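Local structure of major capsid protein (Norovirus Hu/GI.7/TCH-060/USA/2003, 4P25) at residues Leu8-Ile13 and Gln225-His230; Gln38-Gln43 and Pro191-Pro196; Cys221-Glu226 and Gly265-Val270; His246-Asp251 and Val285-Ser290. The protein forms the norovirus capsid and, through its protruding (P) domain, binds histo-blood group antigens such as Lewis Y. All coordinates share one frame; numbering follows the deposited sequence.

Interaction 1: Leu8-Ile13 and Gln225-His230; sequences LTVPNI and QEFVSH
Pro11 packs against the Phe227 and His230 rings, and this is the tight part of the contact. Its CD atom stands almost over the middle of the Phe227 ring, 3.7 Å from the centroid and 11° off the ring normal. The same CD lies 4.1 Å from the centroid of the His230 ring, so one methylene makes two CH-pi contacts. Pro11 CG reaches down to the helix backbone and comes within 3.6 Å of Glu226 O. Val10 adds a flank: its CB lies 3.9 Å from Phe227 CE2, at an oblique approach. This is the P1 subdomain of the norovirus P domain, whose only helix, 225-234, is covered here by the N-terminal segment 8-13. Val10 and Phe227 both touch Phe286 of strand 285-292.

The outer side is polar and more open. Thr9 is exposed, and its OG1 meets the His230 ring at the edge and in the ring plane, 2.6 Å from NE2. The pair is hydrogen-bonded, and either atom could give the proton. His230 has CG anti to its backbone N (chi1 -163°), which carries the ring out along the N-terminal segment to Thr9. Glu233 of the second subunit packs on both Pro11 and His230. At the far end Glu226 OE1 accepts from Ala19 N, and OE2 is hydrogen-bonded to Ser60 OG of the second subunit.

Interaction 2: Gln38-Gln43 and Pro191-Pro196; sequences QVVQFQ and PPIFPP
Val40 and Ile193 form the buried apolar centre, with Val40 CG2 4.2 Å from Ile193 CB. The two residues make a single antiparallel beta bridge between two loops of the P1 subdomain, and the touching parts run roughly antiparallel. Ile193 N gives its proton to Val40 O over 2.8 Å, in a nearly straight bond (170°). The same carbonyl oxygen also takes a CA-H...O contact from Pro192. The return bond of the pair is not made. Val40 N and Ile193 O stay 3.6 Å apart, and both are buried with no partner in the model. Behind the bridge, Val40 touches Tyr204 and Ile193 touches Ile202, both on strand 201-208.

Outward from the bridge, Val39 turns its two methyls toward different partners. CG1 is anti to the backbone N (chi1 175°) and lies mainly beside Pro192, 3.6 Å from its CB. CG2 is the methyl nearer Phe194, 3.6 Å from CD1, at an oblique angle to the ring. Beyond it, Pro195 CG rests against the carbonyl oxygen of Gln38.

The other end is the polar edge. The Gln41 chain is extended and runs alongside the Pro192 ring, its CG 3.7 Å from Pro192 N. This brings its amide NE2 to the backbone oxygen of Ala190. Gln43 OE1 accepts from Ala190 N, while Gln43 NE2 donates to Gln41 O at 3.0 Å, from a position 41° above the carbonyl plane.

Interaction 3: Cys221-Glu226 and Gly265-Val270; sequences CTLPQE and GFITCV
Thr222 and Phe266 mark the closest backbone approach, with 5.8 Å between their CA atoms, where the loop 222-224 passes the start of strand 266-269. At that spacing Thr222 O and Ile267 N are 4.4 Å apart, and water fills the step between them. Water 1 is hydrogen-bonded to Thr222 O and accepts from Ile267 N at 2.8 Å. Water 2 makes a second bridge, between the Thr222 hydroxyl and Gly265 O. It lies 2.6 Å from Thr222 OG1 and is hydrogen-bonded to Gly265 O at 2.7 Å. The two waters thus link the main chain and the hydroxyl of one threonine to the neighbouring segment.

Leu223 is the side chain that touches directly. Its CG lies beside the backbone N (chi1 -74°), which swings the branch to Gly265 and puts CD1 3.5 Å from Gly265 O. Its other methyl, CD2, is 4.3 Å from Ile267 CD1. At the Gly265 backbone angles (phi 93°) a CB would crowd the preceding carbonyl oxygen, which suits glycine. Ile267 also packs on Phe205 and Leu261 of the strands to either side.

Just after this point Pro224 takes the N-cap position of helix 225-234, and Leu223 O accepts from Ser21 OG. The arrangement is that of a strand-to-helix connection in the P1 subdomain: strand 218-221 ends, the loop packs back on strand 266-269 of the same sheet through Leu223 and two waters, and the helix begins.

Interaction 4: His246-Asp251 and Val285-Ser290; sequences HYVDPD and VFVFSS
Tyr247 and Phe286 meet across two adjacent antiparallel strands, in a non-hydrogen-bonded pair. The Tyr247 edge points at the Phe286 face. Its CD1 stands 3.6 Å above the Phe286 plane, over the ring centre. The centroids are 4.8 Å apart and the planes meet at 51°, an edge-to-face pair well short of perpendicular. Tyr247 CG is anti to the backbone N (chi1 -176°), while Phe286 CG lies beside its own N (chi1 -69°). Together these torsions bring the Tyr247 edge over the Phe286 face. Phe259 adds a second edge-to-face partner for Phe286.

The opposite face carries His246, Val248, Val285 and Val287. Val248 CG2 and Val287 CG2 touch at 4.0 Å, and Pro250 CB meets Val285 CG2. Ser289 CB lies over one face of the His246 ring, 3.8 Å from its centroid. Ser289 and Ser290 both face Leu244, a classic beta bulge in strand 285-292.

His246 exchanges two backbone hydrogen bonds with Val287, and Val248 two with Val285. The Tyr247 hydroxyl is bonded to Pro281 O and Gly284 N. The backbone bonds therefore fix the register, and the tyrosine's polar tip is satisfied at the loop before the second strand, which probably helps hold the ring against Phe286.

In the fold
From the N terminus, segment 8-13 opens interaction 1, which closes only at helix 225-234. Interaction 2 nests within that span. Its own loop, from 38-43 to 191-196, encloses the six-stranded sheet of the P2 subdomain and most of the glycan-pocket residues, so it joins the chain as it leaves P1 and as it returns. Interaction 3 opens at 221-226, sharing Gln225 and Glu226 with interaction 1, and closes at 265-270. Interaction 4 opens between those ends and closes later at 285-290, so the two cross. Interaction 1 touches both 3 and 4, and interaction 2 touches 3, tying N-terminal segment, helix and curled sheet into one P1 unit.

Interaction 1: Leu8-Ile13 and Gln225-His230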
loop_
_atom_site.group_PDB
_atom_site.type_symbol
_atom_site.label_atom_id
_atom_site.label_comp_id
_atom_site.label_asym_id
_atom_site.label_seq_id
_atom_site.Cartn_x
_atom_site.Cartn_y
_atom_site.Cartn_z
ATOM N N LEU A 8 24.428 -0.067 0.919
ATOM C CA LEU A 8 23.166 0.435 0.407
ATOM C C LEU A 8 22.697 -0.416 -0.773
ATOM O O LEU A 8 23.516 -0.786 -1.650
ATOM C CB LEU A 8 23.303 1.901 -0.038
ATOM C CG LEU A 8 22.039 2.570 -0.555
ATOM C CD1 LEU A 8 21.107 2.878 0.622
ATOM C CD2 LEU A 8 22.425 3.828 -1.280
ATOM N N THR A 9 21.419 -0.771 -0.772
ATOM C CA THR A 9 20.771 -1.279 -1.965
ATOM C C THR A 9 19.508 -0.462 -2.172
ATOM O O THR A 9 19.100 0.300 -1.292
ATOM C CB THR A 9 20.404 -2.773 -1.849
ATOM O OG1 THR A 9 19.530 -2.971 -0.731
ATOM C CG2 THR A 9 21.656 -3.637 -1.675
ATOM N N VAL A 10 18.897 -0.607 -3.340
ATOM C CA VAL A 10 17.576 -0.053 -3.588
ATOM C C VAL A 10 16.671 -1.224 -3.969
ATOM O O VAL A 10 17.177 -2.296 -4.314
ATOM C CB VAL A 10 17.601 1.027 -4.693
ATOM C CG1 VAL A 10 18.406 2.234 -4.229
ATOM C CG2 VAL A 10 18.151 0.460 -5.994
ATOM N N PRO A 11 15.339 -1.040 -3.879
ATOM C CA PRO A 11 14.426 -2.161 -4.131
ATOM C C PRO A 11 14.614 -2.866 -5.476
ATOM O O PRO A 11 14.606 -2.222 -6.524
ATOM C CB PRO A 11 13.049 -1.502 -4.068
ATOM C CG PRO A 11 13.228 -0.410 -3.085
ATOM C CD PRO A 11 14.615 0.131 -3.351
ATOM N N ASN A 12 14.788 -4.185 -5.420
ATOM C CA ASN A 12 14.868 -5.025 -6.612
ATOM C C ASN A 12 13.455 -5.354 -7.094
ATOM O O ASN A 12 13.008 -6.505 -7.036
ATOM C CB ASN A 12 15.664 -6.295 -6.298
ATOM C CG ASN A 12 15.755 -7.244 -7.478
ATOM O OD1 ASN A 12 15.712 -6.826 -8.635
ATOM N ND2 ASN A 12 15.872 -8.536 -7.187
ATOM N N ILE A 13 12.754 -4.316 -7.540
ATOM C CA ILE A 13 11.355 -4.398 -7.940
ATOM C C ILE A 13 11.173 -3.485 -9.146
ATOM O O ILE A 13 11.633 -2.345 -9.120
ATOM C CB ILE A 13 10.425 -3.885 -6.817
ATOM C CG1 ILE A 13 10.557 -4.745 -5.558
ATOM C CG2 ILE A 13 8.986 -3.864 -7.284
ATOM C CD1 ILE A 13 9.817 -4.189 -4.349
ATOM N N GLN A 225 7.204 4.524 -2.727
ATOM C CA GLN A 225 7.049 4.210 -1.305
ATOM C C GLN A 225 7.962 3.080 -0.832
ATOM O O GLN A 225 8.503 3.140 0.272
ATOM C CB GLN A 225 5.594 3.890 -0.955
ATOM C CG GLN A 225 5.378 3.676 0.543
ATOM C CD GLN A 225 5.726 4.905 1.357
ATOM O OE1 GLN A 225 5.566 6.032 0.893
ATOM N NE2 GLN A 225 6.210 4.693 2.583
ATOM N N GLU A 226 8.150 2.065 -1.667
ATOM C CA GLU A 226 9.005 0.945 -1.271
ATOM C C GLU A 226 10.473 1.347 -1.098
ATOM O O GLU A 226 11.214 0.684 -0.362
ATOM C CB GLU A 226 8.859 -0.240 -2.236
ATOM C CG GLU A 226 7.530 -0.978 -2.116
ATOM C CD GLU A 226 6.391 -0.306 -2.877
ATOM O OE1 GLU A 226 6.625 0.741 -3.516
ATOM O OE2 GLU A 226 5.262 -0.836 -2.840
ATOM N N PHE A 227 10.895 2.425 -1.761
ATOM C CA PHE A 227 12.227 2.979 -1.514
ATOM C C PHE A 227 12.309 3.494 -0.079
ATOM O O PHE A 227 13.293 3.259 0.617
ATOM C CB PHE A 227 12.558 4.119 -2.487
ATOM C CG PHE A 227 13.148 3.665 -3.797
ATOM C CD1 PHE A 227 12.444 2.817 -4.636
ATOM C CD2 PHE A 227 14.391 4.125 -4.210
ATOM C CE1 PHE A 227 12.978 2.416 -5.851
ATOM C CE2 PHE A 227 14.934 3.726 -5.425
ATOM C CZ PHE A 227 14.225 2.869 -6.246
ATOM N N VAL A 228 11.271 4.207 0.356
ATOM C CA VAL A 228 11.208 4.709 1.722
ATOM C C VAL A 228 11.325 3.580 2.747
ATOM O O VAL A 228 12.171 3.636 3.643
ATOM C CB VAL A 228 9.909 5.501 1.967
ATOM C CG1 VAL A 228 9.776 5.859 3.437
ATOM C CG2 VAL A 228 9.884 6.761 1.117
ATOM N N SER A 229 10.493 2.550 2.623
ATOM C CA SER A 229 10.558 1.455 3.591
ATOM C C SER A 229 11.890 0.705 3.507
ATOM O O SER A 229 12.407 0.243 4.520
ATOM C CB SER A 229 9.364 0.501 3.473
ATOM O OG SER A 229 9.255 -0.055 2.179
ATOM N N HIS A 230 12.452 0.607 2.307
ATOM C CA HIS A 230 13.768 -0.011 2.128
ATOM C C HIS A 230 14.835 0.733 2.944
ATOM O O HIS A 230 15.619 0.111 3.662
ATOM C CB HIS A 230 14.149 -0.005 0.644
ATOM C CG HIS A 230 15.266 -0.940 0.291
ATOM N ND1 HIS A 230 15.071 -2.288 0.082
ATOM C CD2 HIS A 230 16.583 -0.713 0.077
ATOM C CE1 HIS A 230 16.223 -2.856 -0.230
ATOM N NE2 HIS A 230 17.156 -1.923 -0.241
#

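Interaction 2: Gln38-Gln43 and Pro191-Pro196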
loop_
_atom_site.group_PDB
_atom_site.type_symbol
_atom_site.label_atom_id
_atom_site.label_comp_id
_atom_site.label_asym_id
_atom_site.label_seq_id
_atom_site.Cartn_x
_atom_site.Cartn_y
_atom_site.Cartn_z
ATOM N N GLN A 38 12.057 23.975 -11.280
ATOM C CA GLN A 38 10.954 23.946 -10.319
ATOM C C GLN A 38 11.361 23.293 -8.996
ATOM O O GLN A 38 11.917 22.196 -8.978
ATOM C CB GLN A 38 9.724 23.240 -10.900
ATOM C CG GLN A 38 8.563 23.128 -9.912
ATOM C CD GLN A 38 7.279 22.598 -10.535
ATOM O OE1 GLN A 38 7.253 22.190 -11.696
ATOM N NE2 GLN A 38 6.200 22.611 -9.756
ATOM N N VAL A 39 11.077 23.988 -7.899
ATOM C CA VAL A 39 11.337 23.483 -6.556
ATOM C C VAL A 39 10.066 22.856 -5.995
ATOM O O VAL A 39 8.982 23.420 -6.143
ATOM C CB VAL A 39 11.780 24.632 -5.615
ATOM C CG1 VAL A 39 11.927 24.141 -4.184
ATOM C CG2 VAL A 39 13.076 25.252 -6.105
ATOM N N VAL A 40 10.190 21.684 -5.376
ATOM C CA VAL A 40 9.052 21.062 -4.698
ATOM C C VAL A 40 9.344 20.881 -3.213
ATOM O O VAL A 40 10.494 20.964 -2.779
ATOM C CB VAL A 40 8.650 19.702 -5.326
ATOM C CG1 VAL A 40 8.255 19.886 -6.794
ATOM C CG2 VAL A 40 9.770 18.665 -5.168
ATOM N N GLN A 41 8.295 20.640 -2.435
ATOM C CA GLN A 41 8.466 20.471 -1.000
ATOM C C GLN A 41 7.478 19.443 -0.460
ATOM O O GLN A 41 6.839 19.658 0.574
ATOM C CB GLN A 41 8.306 21.813 -0.275
ATOM C CG GLN A 41 8.919 21.794 1.116
ATOM C CD GLN A 41 8.690 23.067 1.901
ATOM O OE1 GLN A 41 8.111 24.032 1.401
ATOM N NE2 GLN A 41 9.152 23.074 3.145
ATOM N N PHE A 42 7.354 18.327 -1.171
ATOM C CA PHE A 42 6.447 17.256 -0.770
ATOM C C PHE A 42 6.734 16.845 0.669
ATOM O O PHE A 42 7.896 16.833 1.094
ATOM C CB PHE A 42 6.587 16.052 -1.712
ATOM C CG PHE A 42 6.377 16.381 -3.169
ATOM C CD1 PHE A 42 5.547 17.423 -3.557
ATOM C CD2 PHE A 42 7.007 15.633 -4.156
ATOM C CE1 PHE A 42 5.357 17.722 -4.902
ATOM C CE2 PHE A 42 6.817 15.925 -5.503
ATOM C CZ PHE A 42 5.990 16.970 -5.871
ATOM N N GLN A 43 5.681 16.529 1.419
ATOM C CA GLN A 43 5.826 16.125 2.820
ATOM C C GLN A 43 5.730 14.618 3.001
ATOM O O GLN A 43 6.157 14.082 4.019
ATOM C CB GLN A 43 4.789 16.835 3.693
ATOM C CG GLN A 43 5.028 18.332 3.757
ATOM C CD GLN A 43 6.400 18.654 4.299
ATOM O OE1 GLN A 43 6.751 18.233 5.404
ATOM N NE2 GLN A 43 7.188 19.397 3.529
ATOM N N PRO A 191 12.239 19.735 4.070
ATOM C CA PRO A 191 12.723 20.930 3.374
ATOM C C PRO A 191 12.484 20.852 1.874
ATOM O O PRO A 191 12.208 19.763 1.359
ATOM C CB PRO A 191 14.225 20.914 3.677
ATOM C CG PRO A 191 14.551 19.469 3.833
ATOM C CD PRO A 191 13.344 18.853 4.492
ATOM N N PRO A 192 12.581 21.992 1.173
ATOM C CA PRO A 192 12.405 21.966 -0.279
ATOM C C PRO A 192 13.486 21.126 -0.935
ATOM O O PRO A 192 14.587 20.990 -0.398
ATOM C CB PRO A 192 12.580 23.436 -0.683
ATOM C CG PRO A 192 12.377 24.216 0.565
ATOM C CD PRO A 192 12.852 23.348 1.675
ATOM N N ILE A 193 13.162 20.557 -2.086
ATOM C CA ILE A 193 14.135 19.821 -2.875
ATOM C C ILE A 193 14.542 20.712 -4.032
ATOM O O ILE A 193 13.719 21.054 -4.884
ATOM C CB ILE A 193 13.542 18.497 -3.397
ATOM C CG1 ILE A 193 13.159 17.595 -2.223
ATOM C CG2 ILE A 193 14.530 17.791 -4.316
ATOM C CD1 ILE A 193 12.439 16.325 -2.632
ATOM N N PHE A 194 15.811 21.106 -4.046
ATOM C CA PHE A 194 16.337 21.965 -5.096
ATOM C C PHE A 194 17.055 21.143 -6.152
ATOM O O PHE A 194 17.897 20.300 -5.821
ATOM C CB PHE A 194 17.306 22.994 -4.515
ATOM C CG PHE A 194 16.662 23.973 -3.575
ATOM C CD1 PHE A 194 15.985 25.077 -4.067
ATOM C CD2 PHE A 194 16.741 23.796 -2.207
ATOM C CE1 PHE A 194 15.395 25.986 -3.207
ATOM C CE2 PHE A 194 16.153 24.700 -1.341
ATOM C CZ PHE A 194 15.480 25.798 -1.843
ATOM N N PRO A 195 16.715 21.371 -7.428
ATOM C CA PRO A 195 17.469 20.770 -8.533
ATOM C C PRO A 195 18.944 21.144 -8.361
ATOM O O PRO A 195 19.249 22.302 -8.175
ATOM C CB PRO A 195 16.886 21.485 -9.763
ATOM C CG PRO A 195 15.481 21.831 -9.355
ATOM C CD PRO A 195 15.563 22.171 -7.895
ATOM N N PRO A 196 19.836 20.134 -8.389
ATOM C CA PRO A 196 21.241 20.461 -8.117
ATOM C C PRO A 196 21.909 21.158 -9.278
ATOM O O PRO A 196 23.094 21.498 -9.187
ATOM C CB PRO A 196 21.873 19.075 -7.879
ATOM C CG PRO A 196 21.022 18.143 -8.653
ATOM C CD PRO A 196 19.615 18.672 -8.572
#

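Interaction 3: Cys221-Glu226 and Gly265-Val270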
loop_
_atom_site.group_PDB
_atom_site.type_symbol
_atom_site.label_atom_id
_atom_site.label_comp_id
_atom_site.label_asym_id
_atom_site.label_seq_id
_atom_site.Cartn_x
_atom_site.Cartn_y
_atom_site.Cartn_z
ATOM N N CYS A 221 5.528 12.108 -7.214
ATOM C CA CYS A 221 6.219 11.961 -5.939
ATOM C C CYS A 221 7.710 11.833 -6.229
ATOM O O CYS A 221 8.101 11.580 -7.370
ATOM C CB CYS A 221 5.686 10.764 -5.136
ATOM S SG CYS A 221 6.093 9.131 -5.807
ATOM N N THR A 222 8.543 12.015 -5.212
ATOM C CA THR A 222 9.986 11.991 -5.433
ATOM C C THR A 222 10.692 10.697 -5.013
ATOM O O THR A 222 11.842 10.485 -5.377
ATOM C CB THR A 222 10.673 13.206 -4.782
ATOM O OG1 THR A 222 10.171 13.380 -3.457
ATOM C CG2 THR A 222 10.396 14.471 -5.593
ATOM N N LEU A 223 10.014 9.846 -4.241
ATOM C CA LEU A 223 10.495 8.483 -3.992
ATOM C C LEU A 223 9.327 7.512 -4.029
ATOM O O LEU A 223 8.299 7.764 -3.403
ATOM C CB LEU A 223 11.175 8.355 -2.627
ATOM C CG LEU A 223 12.567 8.939 -2.412
ATOM C CD1 LEU A 223 12.932 8.833 -0.940
ATOM C CD2 LEU A 223 13.594 8.219 -3.266
ATOM N N PRO A 224 9.480 6.397 -4.761
ATOM C CA PRO A 224 8.465 5.347 -4.653
ATOM C C PRO A 224 8.386 4.896 -3.199
ATOM O O PRO A 224 9.409 4.909 -2.507
ATOM C CB PRO A 224 9.028 4.223 -5.534
ATOM C CG PRO A 224 9.982 4.912 -6.473
ATOM C CD PRO A 224 10.589 6.013 -5.655
ATOM N N GLN A 225 7.204 4.524 -2.727
ATOM C CA GLN A 225 7.049 4.210 -1.305
ATOM C C GLN A 225 7.962 3.080 -0.832
ATOM O O GLN A 225 8.503 3.140 0.272
ATOM C CB GLN A 225 5.594 3.890 -0.955
ATOM C CG GLN A 225 5.378 3.676 0.543
ATOM C CD GLN A 225 5.726 4.905 1.357
ATOM O OE1 GLN A 225 5.566 6.032 0.893
ATOM N NE2 GLN A 225 6.210 4.693 2.583
ATOM N N GLU A 226 8.150 2.065 -1.667
ATOM C CA GLU A 226 9.005 0.945 -1.271
ATOM C C GLU A 226 10.473 1.347 -1.098
ATOM O O GLU A 226 11.214 0.684 -0.362
ATOM C CB GLU A 226 8.859 -0.240 -2.236
ATOM C CG GLU A 226 7.530 -0.978 -2.116
ATOM C CD GLU A 226 6.391 -0.306 -2.877
ATOM O OE1 GLU A 226 6.625 0.741 -3.516
ATOM O OE2 GLU A 226 5.262 -0.836 -2.840
ATOM N N GLY A 265 17.499 12.082 -0.092
ATOM C CA GLY A 265 16.387 11.240 -0.505
ATOM C C GLY A 265 15.603 11.732 -1.704
ATOM O O GLY A 265 14.388 11.922 -1.634
ATOM N N PHE A 266 16.299 11.941 -2.813
ATOM C CA PHE A 266 15.642 12.196 -4.090
ATOM C C PHE A 266 16.555 11.715 -5.203
ATOM O O PHE A 266 17.722 11.411 -4.963
ATOM C CB PHE A 266 15.272 13.677 -4.264
ATOM C CG PHE A 266 16.451 14.609 -4.255
ATOM C CD1 PHE A 266 16.929 15.125 -3.062
ATOM C CD2 PHE A 266 17.074 14.979 -5.437
ATOM C CE1 PHE A 266 18.011 15.985 -3.043
ATOM C CE2 PHE A 266 18.159 15.841 -5.427
ATOM C CZ PHE A 266 18.627 16.346 -4.228
ATOM N N ILE A 267 16.011 11.629 -6.412
ATOM C CA ILE A 267 16.718 11.042 -7.544
ATOM C C ILE A 267 16.770 12.039 -8.693
ATOM O O ILE A 267 15.800 12.753 -8.947
ATOM C CB ILE A 267 16.019 9.736 -7.994
ATOM C CG1 ILE A 267 16.094 8.690 -6.878
ATOM C CG2 ILE A 267 16.625 9.211 -9.290
ATOM C CD1 ILE A 267 15.241 7.466 -7.113
ATOM N N THR A 268 17.916 12.103 -9.372
ATOM C CA THR A 268 18.051 12.963 -10.544
ATOM C C THR A 268 18.571 12.190 -11.743
ATOM O O THR A 268 19.073 11.068 -11.617
ATOM C CB THR A 268 19.025 14.130 -10.301
ATOM O OG1 THR A 268 20.355 13.621 -10.147
ATOM C CG2 THR A 268 18.625 14.941 -9.072
ATOM N N CYS A 269 18.447 12.811 -12.909
ATOM C CA CYS A 269 19.048 12.315 -14.134
ATOM C C CYS A 269 19.442 13.537 -14.938
ATOM O O CYS A 269 19.116 14.661 -14.558
ATOM C CB CYS A 269 18.038 11.488 -14.936
ATOM S SG CYS A 269 16.665 12.452 -15.655
ATOM N N VAL A 270 20.152 13.316 -16.036
ATOM C CA VAL A 270 20.333 14.372 -17.021
ATOM C C VAL A 270 19.428 14.020 -18.191
ATOM O O VAL A 270 19.714 13.096 -18.952
ATOM C CB VAL A 270 21.798 14.513 -17.492
ATOM C CG1 VAL A 270 21.887 15.523 -18.630
ATOM C CG2 VAL A 270 22.690 14.948 -16.339
HETATM O O HOH W 1 13.306 12.231 -6.914
HETATM O O HOH W 2 11.694 12.335 -1.643
#

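Interaction 4: His246-Asp251 and Val285-Ser290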
loop_
_atom_site.group_PDB
_atom_site.type_symbol
_atom_site.label_atom_id
_atom_site.label_comp_id
_atom_site.label_asym_id
_atom_site.label_seq_id
_atom_site.Cartn_x
_atom_site.Cartn_y
_atom_site.Cartn_z
ATOM N N HIS A 246 21.715 2.305 -11.758
ATOM C CA HIS A 246 21.399 1.948 -13.129
ATOM C C HIS A 246 19.943 1.500 -13.184
ATOM O O HIS A 246 19.448 0.850 -12.265
ATOM C CB HIS A 246 22.303 0.814 -13.607
ATOM C CG HIS A 246 23.744 1.203 -13.743
ATOM N ND1 HIS A 246 24.761 0.273 -13.773
ATOM C CD2 HIS A 246 24.335 2.411 -13.873
ATOM C CE1 HIS A 246 25.919 0.894 -13.908
ATOM N NE2 HIS A 246 25.692 2.192 -13.970
ATOM N N TYR A 247 19.254 1.871 -14.255
ATOM C CA TYR A 247 17.878 1.446 -14.478
ATOM C C TYR A 247 17.910 0.339 -15.533
ATOM O O TYR A 247 18.207 0.591 -16.702
ATOM C CB TYR A 247 17.044 2.642 -14.931
ATOM C CG TYR A 247 15.557 2.404 -15.110
ATOM C CD1 TYR A 247 14.722 2.180 -14.017
ATOM C CD2 TYR A 247 14.978 2.466 -16.371
ATOM C CE1 TYR A 247 13.357 1.989 -14.189
ATOM C CE2 TYR A 247 13.624 2.281 -16.550
ATOM C CZ TYR A 247 12.815 2.042 -15.459
ATOM O OH TYR A 247 11.464 1.859 -15.649
ATOM N N VAL A 248 17.602 -0.883 -15.106
ATOM C CA VAL A 248 17.890 -2.073 -15.899
ATOM C C VAL A 248 16.623 -2.751 -16.414
ATOM O O VAL A 248 15.647 -2.912 -15.682
ATOM C CB VAL A 248 18.712 -3.084 -15.060
ATOM C CG1 VAL A 248 19.090 -4.310 -15.887
ATOM C CG2 VAL A 248 19.955 -2.412 -14.491
ATOM N N ASP A 249 16.647 -3.136 -17.686
ATOM C CA ASP A 249 15.582 -3.943 -18.267
ATOM C C ASP A 249 15.654 -5.317 -17.599
ATOM O O ASP A 249 16.674 -5.995 -17.693
ATOM C CB ASP A 249 15.788 -4.038 -19.783
ATOM C CG ASP A 249 14.675 -4.796 -20.494
ATOM O OD1 ASP A 249 14.242 -5.849 -19.991
ATOM O OD2 ASP A 249 14.235 -4.335 -21.567
ATOM N N PRO A 250 14.579 -5.734 -16.909
ATOM C CA PRO A 250 14.660 -6.983 -16.145
ATOM C C PRO A 250 14.569 -8.230 -17.009
ATOM O O PRO A 250 14.758 -9.341 -16.514
ATOM C CB PRO A 250 13.445 -6.900 -15.218
ATOM C CG PRO A 250 12.459 -6.093 -15.988
ATOM C CD PRO A 250 13.285 -5.055 -16.716
ATOM N N ASP A 251 14.293 -8.050 -18.293
ATOM C CA ASP A 251 14.170 -9.191 -19.188
ATOM C C ASP A 251 15.407 -9.398 -20.061
ATOM O O ASP A 251 15.818 -10.534 -20.293
ATOM C CB ASP A 251 12.905 -9.069 -20.029
ATOM C CG ASP A 251 11.658 -8.996 -19.173
ATOM O OD1 ASP A 251 11.368 -9.987 -18.473
ATOM O OD2 ASP A 251 10.979 -7.950 -19.192
ATOM N N VAL A 285 14.225 -1.932 -13.479
ATOM C CA VAL A 285 14.581 -2.070 -12.074
ATOM C C VAL A 285 15.783 -1.191 -11.746
ATOM O O VAL A 285 16.804 -1.241 -12.441
ATOM C CB VAL A 285 14.925 -3.543 -11.738
ATOM C CG1 VAL A 285 15.370 -3.681 -10.281
ATOM C CG2 VAL A 285 13.734 -4.450 -12.036
ATOM N N PHE A 286 15.676 -0.382 -10.696
ATOM C CA PHE A 286 16.836 0.380 -10.237
ATOM C C PHE A 286 17.793 -0.524 -9.475
ATOM O O PHE A 286 17.379 -1.329 -8.636
ATOM C CB PHE A 286 16.436 1.557 -9.348
ATOM C CG PHE A 286 15.727 2.658 -10.079
ATOM C CD1 PHE A 286 16.435 3.632 -10.771
ATOM C CD2 PHE A 286 14.346 2.728 -10.063
ATOM C CE1 PHE A 286 15.777 4.649 -11.438
ATOM C CE2 PHE A 286 13.679 3.745 -10.727
ATOM C CZ PHE A 286 14.395 4.707 -11.415
ATOM N N VAL A 287 19.077 -0.380 -9.770
ATOM C CA VAL A 287 20.112 -1.175 -9.126
ATOM C C VAL A 287 21.251 -0.260 -8.689
ATOM O O VAL A 287 21.755 0.526 -9.489
ATOM C CB VAL A 287 20.664 -2.250 -10.084
ATOM C CG1 VAL A 287 21.750 -3.082 -9.406
ATOM C CG2 VAL A 287 19.543 -3.139 -10.604
ATOM N N PHE A 288 21.649 -0.352 -7.422
ATOM C CA PHE A 288 22.800 0.409 -6.938
ATOM C C PHE A 288 24.071 -0.039 -7.648
ATOM O O PHE A 288 24.384 -1.232 -7.691
ATOM C CB PHE A 288 22.971 0.244 -5.425
ATOM C CG PHE A 288 24.229 0.873 -4.882
ATOM C CD1 PHE A 288 24.241 2.200 -4.482
ATOM C CD2 PHE A 288 25.398 0.133 -4.762
ATOM C CE1 PHE A 288 25.399 2.776 -3.977
ATOM C CE2 PHE A 288 26.557 0.705 -4.266
ATOM C CZ PHE A 288 26.556 2.026 -3.869
ATOM N N SER A 289 24.818 0.920 -8.183
ATOM C CA SER A 289 26.066 0.598 -8.863
ATOM C C SER A 289 27.302 0.970 -8.041
ATOM O O SER A 289 28.156 0.122 -7.792
ATOM C CB SER A 289 26.118 1.259 -10.238
ATOM O OG SER A 289 27.269 0.830 -10.941
ATOM N N SER A 290 27.394 2.230 -7.626
ATOM C CA SER A 290 28.521 2.677 -6.808
ATOM C C SER A 290 28.261 4.031 -6.158
ATOM O O SER A 290 27.344 4.758 -6.547
ATOM C CB SER A 290 29.796 2.762 -7.651
ATOM O OG SER A 290 29.681 3.781 -8.631
#